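PDB 5CE7: CTD kinase subunit gamma from Schizosaccharomyces pombe, which probably helps activate the CTD kinase complex that hyperphosphorylates the RNA polymerase II C-terminal repeat domain, this chain being the protein's noncanonical CTD-interacting domain. Local coordinates for residues Q29-H34 with D65-M70; L37-Y42 with L81-R86; C44-L49 with C89-N94. All coordinates share one frame; numbering follows the deposited sequence.

Interaction 1. Residues Q29-H34 with D65-M70; sequences QFAIKH and DTLCEM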
loop_
_atom_site.group_PDB
_atom_site.type_symbol
_atom_site.label_atom_id
_atom_site.label_comp_id
_atom_site.label_asym_id
_atom_site.label_seq_id
_atom_site.Cartn_x
_atom_site.Cartn_y
_atom_site.Cartn_z
ATOM N N GLN A 29 1.121 11.760 -5.683
ATOM C CA GLN A 29 0.787 13.188 -5.754
ATOM C C GLN A 29 -0.664 13.416 -6.186
ATOM O O GLN A 29 -1.352 14.301 -5.654
ATOM C CB GLN A 29 1.740 13.939 -6.695
ATOM C CG GLN A 29 3.145 14.114 -6.123
ATOM C CD GLN A 29 4.138 14.671 -7.129
ATOM O OE1 GLN A 29 4.029 14.424 -8.330
ATOM N NE2 GLN A 29 5.118 15.423 -6.636
ATOM N N PHE A 30 -1.114 12.630 -7.160
ATOM C CA PHE A 30 -2.508 12.674 -7.611
ATOM C C PHE A 30 -3.478 12.326 -6.484
ATOM O O PHE A 30 -4.468 13.023 -6.275
ATOM C CB PHE A 30 -2.733 11.710 -8.782
ATOM C CG PHE A 30 -4.117 11.787 -9.374
ATOM C CD1 PHE A 30 -4.399 12.677 -10.399
ATOM C CD2 PHE A 30 -5.133 10.964 -8.905
ATOM C CE1 PHE A 30 -5.681 12.749 -10.948
ATOM C CE2 PHE A 30 -6.412 11.034 -9.442
ATOM C CZ PHE A 30 -6.682 11.925 -10.465
ATOM N N ALA A 31 -3.207 11.230 -5.780
ATOM C CA ALA A 31 -4.070 10.782 -4.696
ATOM C C ALA A 31 -4.225 11.857 -3.634
ATOM O O ALA A 31 -5.300 12.003 -3.041
ATOM C CB ALA A 31 -3.529 9.488 -4.065
ATOM N N ILE A 32 -3.148 12.605 -3.406
ATOM C CA ILE A 32 -3.110 13.632 -2.364
ATOM C C ILE A 32 -3.767 14.911 -2.851
ATOM O O ILE A 32 -4.507 15.566 -2.113
ATOM C CB ILE A 32 -1.654 13.918 -1.902
ATOM C CG1 ILE A 32 -1.134 12.743 -1.066
ATOM C CG2 ILE A 32 -1.582 15.219 -1.114
ATOM C CD1 ILE A 32 0.364 12.683 -0.931
ATOM N N LYS A 33 -3.510 15.253 -4.105
ATOM C CA LYS A 33 -4.140 16.419 -4.723
ATOM C C LYS A 33 -5.659 16.289 -4.700
ATOM O O LYS A 33 -6.382 17.286 -4.631
ATOM C CB LYS A 33 -3.639 16.572 -6.153
ATOM C CG LYS A 33 -4.379 17.603 -7.005
ATOM C CD LYS A 33 -4.127 19.034 -6.542
ATOM C CE LYS A 33 -4.885 20.031 -7.428
ATOM N NZ LYS A 33 -4.821 21.438 -6.927
ATOM N N HIS A 34 -6.140 15.049 -4.745
ATOM C CA HIS A 34 -7.572 14.777 -4.774
ATOM C C HIS A 34 -8.011 14.005 -3.551
ATOM O O HIS A 34 -8.739 13.017 -3.650
ATOM C CB HIS A 34 -7.914 14.018 -6.051
ATOM C CG HIS A 34 -7.645 14.815 -7.284
ATOM N ND1 HIS A 34 -6.522 14.626 -8.067
ATOM C CD2 HIS A 34 -8.319 15.849 -7.837
ATOM C CE1 HIS A 34 -6.535 15.493 -9.062
ATOM N NE2 HIS A 34 -7.612 16.249 -8.945
ATOM N N ASP A 65 3.656 2.549 0.659
ATOM C CA ASP A 65 4.718 3.106 1.497
ATOM C C ASP A 65 5.030 4.538 1.038
ATOM O O ASP A 65 5.080 5.463 1.842
ATOM C CB ASP A 65 5.954 2.208 1.396
ATOM C CG ASP A 65 7.006 2.501 2.460
ATOM O OD1 ASP A 65 6.770 3.301 3.382
ATOM O OD2 ASP A 65 8.079 1.886 2.381
ATOM N N THR A 66 5.233 4.704 -0.261
ATOM C CA THR A 66 5.478 6.024 -0.864
ATOM C C THR A 66 4.324 7.017 -0.609
ATOM O O THR A 66 4.546 8.197 -0.267
ATOM C CB THR A 66 5.742 5.865 -2.385
ATOM O OG1 THR A 66 6.926 5.070 -2.573
ATOM C CG2 THR A 66 5.915 7.239 -3.079
ATOM N N LEU A 67 3.095 6.532 -0.748
ATOM C CA LEU A 67 1.913 7.334 -0.461
ATOM C C LEU A 67 1.907 7.821 0.990
ATOM O O LEU A 67 1.690 9.009 1.262
ATOM C CB LEU A 67 0.638 6.531 -0.743
ATOM C CG LEU A 67 -0.699 7.220 -0.464
ATOM C CD1 LEU A 67 -0.820 8.509 -1.290
ATOM C CD2 LEU A 67 -1.837 6.296 -0.823
ATOM N N CYS A 68 2.125 6.906 1.928
ATOM C CA CYS A 68 2.209 7.300 3.331
ATOM C C CYS A 68 3.322 8.336 3.582
ATOM O O CYS A 68 3.096 9.331 4.260
ATOM C CB CYS A 68 2.379 6.072 4.248
ATOM S SG CYS A 68 0.914 5.000 4.333
ATOM N N GLU A 69 4.515 8.102 3.046
ATOM C CA GLU A 69 5.621 9.053 3.219
ATOM C C GLU A 69 5.239 10.432 2.700
ATOM O O GLU A 69 5.471 11.445 3.350
ATOM C CB GLU A 69 6.884 8.568 2.506
ATOM C CG GLU A 69 7.452 7.286 3.090
ATOM C CD GLU A 69 8.662 6.757 2.326
ATOM O OE1 GLU A 69 8.799 7.059 1.124
ATOM O OE2 GLU A 69 9.484 6.042 2.939
HETATM N N MSE A 70 4.634 10.469 1.525
HETATM C CA MSE A 70 4.246 11.740 0.945
HETATM C C MSE A 70 3.097 12.391 1.698
HETATM O O MSE A 70 3.064 13.605 1.836
HETATM C CB MSE A 70 3.957 11.576 -0.539
HETATM C CG MSE A 70 5.233 11.255 -1.319
HETATM SE SE MSE A 70 4.920 11.261 -3.227
HETATM C CE MSE A 70 3.534 12.692 -3.249
#

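Interaction 2. Residues L37-Y42 with L81-R86; sequences LEEDLY and LNMISR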
loop_
_atom_site.group_PDB
_atom_site.type_symbol
_atom_site.label_atom_id
_atom_site.label_comp_id
_atom_site.label_asym_id
_atom_site.label_seq_id
_atom_site.Cartn_x
_atom_site.Cartn_y
_atom_site.Cartn_z
ATOM N N LEU A 37 -11.406 12.621 -2.898
ATOM C CA LEU A 37 -11.823 11.363 -3.502
ATOM C C LEU A 37 -11.156 10.164 -2.816
ATOM O O LEU A 37 -11.133 9.082 -3.368
ATOM C CB LEU A 37 -11.485 11.340 -5.004
ATOM C CG LEU A 37 -12.153 12.266 -6.046
ATOM C CD1 LEU A 37 -13.571 12.764 -5.647
ATOM C CD2 LEU A 37 -11.271 13.442 -6.392
ATOM N N GLU A 38 -10.624 10.355 -1.607
ATOM C CA GLU A 38 -9.829 9.307 -0.936
ATOM C C GLU A 38 -10.514 7.933 -0.857
ATOM O O GLU A 38 -9.884 6.899 -1.041
ATOM C CB GLU A 38 -9.352 9.776 0.452
ATOM C CG GLU A 38 -10.462 10.122 1.443
ATOM C CD GLU A 38 -9.937 10.785 2.718
ATOM O OE1 GLU A 38 -8.748 11.155 2.767
ATOM O OE2 GLU A 38 -10.718 10.949 3.668
ATOM N N GLU A 39 -11.814 7.916 -0.599
ATOM C CA GLU A 39 -12.519 6.650 -0.510
ATOM C C GLU A 39 -12.541 5.947 -1.857
ATOM O O GLU A 39 -12.303 4.743 -1.924
ATOM C CB GLU A 39 -13.942 6.867 0.006
ATOM C CG GLU A 39 -13.996 7.718 1.257
ATOM C CD GLU A 39 -14.357 6.925 2.492
ATOM O OE1 GLU A 39 -15.566 6.698 2.716
ATOM O OE2 GLU A 39 -13.438 6.533 3.243
ATOM N N ASP A 40 -12.816 6.700 -2.923
ATOM C CA ASP A 40 -12.846 6.146 -4.277
ATOM C C ASP A 40 -11.460 5.618 -4.641
ATOM O O ASP A 40 -11.313 4.512 -5.164
ATOM C CB ASP A 40 -13.219 7.223 -5.300
ATOM C CG ASP A 40 -14.641 7.725 -5.138
ATOM O OD1 ASP A 40 -14.865 8.606 -4.277
ATOM O OD2 ASP A 40 -15.526 7.259 -5.894
ATOM N N LEU A 41 -10.461 6.458 -4.397
ATOM C CA LEU A 41 -9.088 6.165 -4.778
ATOM C C LEU A 41 -8.519 5.007 -3.970
ATOM O O LEU A 41 -7.821 4.164 -4.525
ATOM C CB LEU A 41 -8.217 7.414 -4.653
ATOM C CG LEU A 41 -8.066 8.268 -5.926
ATOM C CD1 LEU A 41 -9.227 8.141 -6.907
ATOM C CD2 LEU A 41 -7.693 9.719 -5.653
ATOM N N TYR A 42 -8.814 4.965 -2.669
ATOM C CA TYR A 42 -8.381 3.847 -1.840
ATOM C C TYR A 42 -8.986 2.527 -2.350
ATOM O O TYR A 42 -8.347 1.469 -2.300
ATOM C CB TYR A 42 -8.730 4.091 -0.363
ATOM C CG TYR A 42 -8.178 3.036 0.562
ATOM C CD1 TYR A 42 -6.804 2.914 0.767
ATOM C CD2 TYR A 42 -9.023 2.140 1.214
ATOM C CE1 TYR A 42 -6.290 1.932 1.602
ATOM C CE2 TYR A 42 -8.514 1.161 2.053
ATOM C CZ TYR A 42 -7.151 1.069 2.238
ATOM O OH TYR A 42 -6.649 0.097 3.059
ATOM N N LEU A 81 -3.649 7.519 5.509
ATOM C CA LEU A 81 -2.852 6.998 6.613
ATOM C C LEU A 81 -3.678 6.145 7.575
ATOM O O LEU A 81 -3.234 5.085 7.999
ATOM C CB LEU A 81 -2.163 8.142 7.370
ATOM C CG LEU A 81 -1.109 8.909 6.572
ATOM C CD1 LEU A 81 -0.830 10.251 7.209
ATOM C CD2 LEU A 81 0.168 8.079 6.450
ATOM N N ASN A 82 -4.875 6.608 7.919
ATOM C CA ASN A 82 -5.762 5.836 8.793
ATOM C C ASN A 82 -6.295 4.579 8.121
ATOM O O ASN A 82 -6.473 3.550 8.767
ATOM C CB ASN A 82 -6.940 6.690 9.292
ATOM C CG ASN A 82 -6.518 7.712 10.343
ATOM O OD1 ASN A 82 -5.389 7.682 10.838
ATOM N ND2 ASN A 82 -7.431 8.612 10.694
HETATM N N MSE A 83 -6.576 4.665 6.824
HETATM C CA MSE A 83 -7.100 3.513 6.102
HETATM C C MSE A 83 -6.049 2.416 5.954
HETATM O O MSE A 83 -6.323 1.237 6.137
HETATM C CB MSE A 83 -7.606 3.921 4.720
HETATM C CG MSE A 83 -8.669 5.000 4.750
HETATM SE SE MSE A 83 -9.118 5.542 2.912
HETATM C CE MSE A 83 -10.842 4.657 2.770
ATOM N N ILE A 84 -4.834 2.815 5.618
ATOM C CA ILE A 84 -3.745 1.859 5.453
ATOM C C ILE A 84 -3.366 1.214 6.785
ATOM O O ILE A 84 -3.101 0.010 6.851
ATOM C CB ILE A 84 -2.535 2.546 4.783
ATOM C CG1 ILE A 84 -2.830 2.748 3.290
ATOM C CG2 ILE A 84 -1.264 1.741 5.002
ATOM C CD1 ILE A 84 -2.114 3.954 2.637
ATOM N N SER A 85 -3.359 2.019 7.846
ATOM C CA SER A 85 -3.086 1.520 9.187
ATOM C C SER A 85 -4.117 0.479 9.628
ATOM O O SER A 85 -3.762 -0.591 10.125
ATOM C CB SER A 85 -3.072 2.680 10.185
ATOM O OG SER A 85 -2.503 2.266 11.411
ATOM N N ARG A 86 -5.392 0.807 9.451
ATOM C CA ARG A 86 -6.490 -0.100 9.794
ATOM C C ARG A 86 -6.367 -1.403 9.013
ATOM O O ARG A 86 -6.636 -2.481 9.537
ATOM C CB ARG A 86 -7.845 0.551 9.476
ATOM C CG ARG A 86 -9.042 -0.391 9.550
ATOM C CD ARG A 86 -10.278 0.194 8.829
ATOM N NE ARG A 86 -10.107 0.209 7.376
ATOM C CZ ARG A 86 -10.583 1.151 6.563
ATOM N NH1 ARG A 86 -11.273 2.174 7.046
ATOM N NH2 ARG A 86 -10.365 1.070 5.259
HETATM O O HOH W 1 -12.938 4.652 5.289
#

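Interaction 3. Residues C44-L49 with C89-N94; sequences CIWEEL and CKLVQN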
loop_
_atom_site.group_PDB
_atom_site.type_symbol
_atom_site.label_atom_id
_atom_site.label_comp_id
_atom_site.label_asym_id
_atom_site.label_seq_id
_atom_site.Cartn_x
_atom_site.Cartn_y
_atom_site.Cartn_z
ATOM N N CYS A 44 -9.649 1.986 -5.459
ATOM C CA CYS A 44 -8.897 1.691 -6.682
ATOM C C CYS A 44 -7.655 0.859 -6.344
ATOM O O CYS A 44 -7.285 -0.054 -7.088
ATOM C CB CYS A 44 -8.457 2.984 -7.374
ATOM S SG CYS A 44 -9.772 3.991 -8.126
ATOM N N ILE A 45 -7.009 1.197 -5.231
ATOM C CA ILE A 45 -5.824 0.466 -4.762
ATOM C C ILE A 45 -6.167 -0.994 -4.488
ATOM O O ILE A 45 -5.487 -1.900 -4.977
ATOM C CB ILE A 45 -5.196 1.112 -3.493
ATOM C CG1 ILE A 45 -4.731 2.547 -3.797
ATOM C CG2 ILE A 45 -4.024 0.243 -2.984
ATOM C CD1 ILE A 45 -4.294 3.352 -2.563
ATOM N N TRP A 46 -7.240 -1.227 -3.734
ATOM C CA TRP A 46 -7.687 -2.603 -3.467
ATOM C C TRP A 46 -8.200 -3.349 -4.702
ATOM O O TRP A 46 -8.038 -4.571 -4.805
ATOM C CB TRP A 46 -8.704 -2.654 -2.315
ATOM C CG TRP A 46 -7.997 -2.720 -0.989
ATOM C CD1 TRP A 46 -7.743 -1.687 -0.141
ATOM C CD2 TRP A 46 -7.395 -3.884 -0.401
ATOM N NE1 TRP A 46 -7.025 -2.135 0.951
ATOM C CE2 TRP A 46 -6.811 -3.479 0.818
ATOM C CE3 TRP A 46 -7.301 -5.222 -0.789
ATOM C CZ2 TRP A 46 -6.140 -4.381 1.661
ATOM C CZ3 TRP A 46 -6.628 -6.116 0.050
ATOM C CH2 TRP A 46 -6.062 -5.688 1.264
ATOM N N GLU A 47 -8.809 -2.624 -5.638
ATOM C CA GLU A 47 -9.224 -3.230 -6.903
ATOM C C GLU A 47 -8.011 -3.797 -7.650
ATOM O O GLU A 47 -8.067 -4.887 -8.227
ATOM C CB GLU A 47 -9.933 -2.196 -7.784
ATOM C CG GLU A 47 -10.488 -2.753 -9.090
ATOM C CD GLU A 47 -11.173 -1.677 -9.940
ATOM O OE1 GLU A 47 -11.069 -0.492 -9.575
ATOM O OE2 GLU A 47 -11.794 -2.027 -10.972
ATOM N N GLU A 48 -6.928 -3.031 -7.670
ATOM C CA GLU A 48 -5.703 -3.449 -8.349
ATOM C C GLU A 48 -4.993 -4.566 -7.574
ATOM O O GLU A 48 -4.407 -5.465 -8.173
ATOM C CB GLU A 48 -4.759 -2.259 -8.542
ATOM C CG GLU A 48 -5.238 -1.247 -9.557
ATOM C CD GLU A 48 -4.822 -1.606 -10.973
ATOM O OE1 GLU A 48 -3.607 -1.835 -11.196
ATOM O OE2 GLU A 48 -5.708 -1.683 -11.854
ATOM N N LEU A 49 -5.050 -4.520 -6.249
ATOM C CA LEU A 49 -4.532 -5.637 -5.434
ATOM C C LEU A 49 -5.239 -6.950 -5.751
ATOM O O LEU A 49 -4.599 -7.974 -6.001
ATOM C CB LEU A 49 -4.684 -5.356 -3.933
ATOM C CG LEU A 49 -3.646 -4.448 -3.282
ATOM C CD1 LEU A 49 -3.361 -3.342 -4.221
ATOM C CD2 LEU A 49 -4.147 -3.886 -1.964
ATOM N N CYS A 89 -2.883 -5.559 8.132
ATOM C CA CYS A 89 -2.803 -7.015 8.103
ATOM C C CYS A 89 -3.519 -7.594 6.881
ATOM O O CYS A 89 -3.082 -8.600 6.324
ATOM C CB CYS A 89 -3.302 -7.640 9.414
ATOM S SG CYS A 89 -2.161 -7.373 10.813
ATOM N N LYS A 90 -4.603 -6.958 6.449
ATOM C CA LYS A 90 -5.242 -7.355 5.193
ATOM C C LYS A 90 -4.278 -7.185 4.024
ATOM O O LYS A 90 -4.175 -8.047 3.144
ATOM C CB LYS A 90 -6.514 -6.534 4.948
ATOM C CG LYS A 90 -7.633 -6.829 5.940
ATOM C CD LYS A 90 -8.905 -6.049 5.604
ATOM C CE LYS A 90 -10.081 -6.492 6.478
ATOM N NZ LYS A 90 -11.323 -5.693 6.202
ATOM N N LEU A 91 -3.571 -6.057 4.015
ATOM C CA LEU A 91 -2.605 -5.780 2.970
ATOM C C LEU A 91 -1.554 -6.883 2.946
ATOM O O LEU A 91 -1.215 -7.394 1.883
ATOM C CB LEU A 91 -1.961 -4.410 3.177
ATOM C CG LEU A 91 -2.964 -3.263 2.959
ATOM C CD1 LEU A 91 -2.472 -1.914 3.503
ATOM C CD2 LEU A 91 -3.302 -3.153 1.474
ATOM N N VAL A 92 -1.041 -7.250 4.118
ATOM C CA VAL A 92 -0.051 -8.322 4.199
ATOM C C VAL A 92 -0.602 -9.650 3.674
ATOM O O VAL A 92 0.086 -10.395 2.971
ATOM C CB VAL A 92 0.489 -8.498 5.651
ATOM C CG1 VAL A 92 1.303 -9.776 5.758
ATOM C CG2 VAL A 92 1.317 -7.287 6.070
ATOM N N GLN A 93 -1.841 -9.956 4.036
ATOM C CA GLN A 93 -2.474 -11.209 3.620
ATOM C C GLN A 93 -2.585 -11.299 2.097
ATOM O O GLN A 93 -2.459 -12.371 1.509
ATOM C CB GLN A 93 -3.867 -11.322 4.247
ATOM C CG GLN A 93 -4.733 -12.415 3.636
ATOM C CD GLN A 93 -6.214 -12.067 3.641
ATOM O OE1 GLN A 93 -6.699 -11.360 4.530
ATOM N NE2 GLN A 93 -6.939 -12.554 2.636
ATOM N N ASN A 94 -2.837 -10.161 1.465
ATOM C CA ASN A 94 -2.957 -10.091 0.012
ATOM C C ASN A 94 -1.594 -10.221 -0.683
ATOM O O ASN A 94 -1.449 -10.972 -1.643
ATOM C CB ASN A 94 -3.640 -8.782 -0.396
ATOM C CG ASN A 94 -3.674 -8.593 -1.902
ATOM O OD1 ASN A 94 -2.727 -8.088 -2.494
ATOM N ND2 ASN A 94 -4.759 -9.025 -2.525
#

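Interaction 1. Residues Q29-H34 with D65-M70
Ile-32 on helix 25-33 and Met-70 on helix 54-73, a selenomethionine in this crystal, bury the most surface in this contact. The CD1 methyl of Ile-32 ends 3.8 Å from Met-70 CB, and it lies equally near the backbone carbonyl carbon of Met-70, against the helix wall. The rest of Met-70 leads on toward Gln-29: its flexible chain is bent at the selenium (chi3 33°), which turns CE toward the CH2 groups of Gln-29, although its approach to Gln-29 CG is short and doubtful in detail. Gln-29 suits this margin because its CH2 groups meet the apolar partner while the amide is carried off.

One turn before Met-70, Leu-67 supplies the third large surface. With CG anti to the backbone N (chi1 179°), its CD1 is delivered to Ala-31 CB at 4.0 Å and borders Ile-32 CG1. Alanine fits here because so small a side chain leaves room for the Leu-67 branch to come up to the helix; its methyl also touches Phe-10 of helix 3-14. The two short helical segments cross at -49°, their axes 10.1 Å apart, and the touching residues span about one turn of each. With no polar group joining the two segments, the contact between them rests on apolar van der Waals packing, a branched chain and a flexible one filling the space between crossing helices.

Interaction 2. Residues L37-Y42 with L81-R86
Tyr-42 and Met-83 lie against each other, the selenomethionine running over one face of the phenol ring in the opposite direction to the tyrosine. Met-83 CB stands almost on the ring normal, 3.8 Å from the centroid, a CH-pi contact. Farther along, SE comes obliquely to 4.1 Å from the centroid, a Met-aromatic contact. The terminal methyl CE then turns past the ring toward helix 38-51, 3.5 Å from Tyr-42 CD2, and ends beside the carboxylate of Glu-39. A long unbranched chain suits this place because it can lie along the ring from its centre back toward the tyrosine CB.

Tyr-42 reaches across because its CG is anti to the backbone N (chi1 -174°). Two neighbours meet the ring obliquely: Ile-84 CG1 at 3.9 Å from CE1, and Arg-86 NH2 at 3.7 Å from CE2, with the guanidinium plane turned 69° from the ring. Helices 38-51 and 80-86 here belong to the right-handed superhelix of this CTD-interacting domain, and the two segments cross at -41°.

Farther out, the phenol oxygen is hydrogen-bonded to Asp-87 and to Trp-46 NE1, which pins the far end of the ring. Ile-84 is backed by Val-64 and Cys-68 of helix 54-73. At the solvent-facing margin, a water donates to Glu-39 OE2 (2.8 Å) and weakly accepts from Arg-86 NH1, a solvent link between opposite charges that do not touch.

Interaction 3. Residues C44-L49 with C89-N94
Helix segments 44-49 and 89-94 run in nearly the same sense, 25° from parallel with axes 11.7 Å apart, and their backbones come nearest at Leu-49 and Asn-94. At this spacing a large side chain helps span the interval, and Trp-46 is one. The benzene part of its indole reaches helix 88-95, where CH2 meets Lys-90 O edge-on, near the ring plane, at 3.6 Å. The same CH2 touches Lys-90 CB, the root of a lysine whose extended chain then leads away. Leu-91 approaches the indole obliquely through CD2, though the model places this methyl too near CZ2 for the distance to be trusted. Leu-49, from the tryptophan's own helix, covers one face of the indole, with CD2 3.5 Å above the plane over its centre.

In the right-handed superhelix of this domain, the contact joins helix 38-51 to helix 88-95, while Ile-60 of helix 54-73 packs on Leu-49. The branches of Leu-49 and Leu-91 also meet each other, and compact leucines of this kind suit a place between a flat ring and a helix. Asn-94 has CG anti to the backbone N (chi1 175°), which sets its amide beside Leu-49, Asn-94 OD1 lying 3.7 Å from Leu-49 CB. The amide plane stands 76° from the indole, whose CZ3 touches Asn-94 CB. Replacing Trp-46 by alanine removes the ring that reaches Lys-90 and Asn-94, which would probably open a gap there and leave the Tyr-42 hydroxyl without its indole partner.

Overall arrangement
Interactions 2 and 3 share helix 38-51, and interaction 1 joins the helices that precede and follow it, so all three meet around that one element. Interaction 3 is the most buried, and it lies across the chain's centre from the partly buried interaction 1, about 17 Å away between centres. Their chemistry follows: apolar packing of aliphatic and selenium-bearing chains in interaction 1, a selenium-covered phenol with a charged, water-linked margin in interaction 2, an indole bridge in interaction 3. Neighbouring contacts also touch: Cys-68 of helix 54-73 packs on Leu-81 and Ile-84, Ala-31 meets Leu-41, and Leu-67 meets Ile-45, so the three contacts are linked by direct packing.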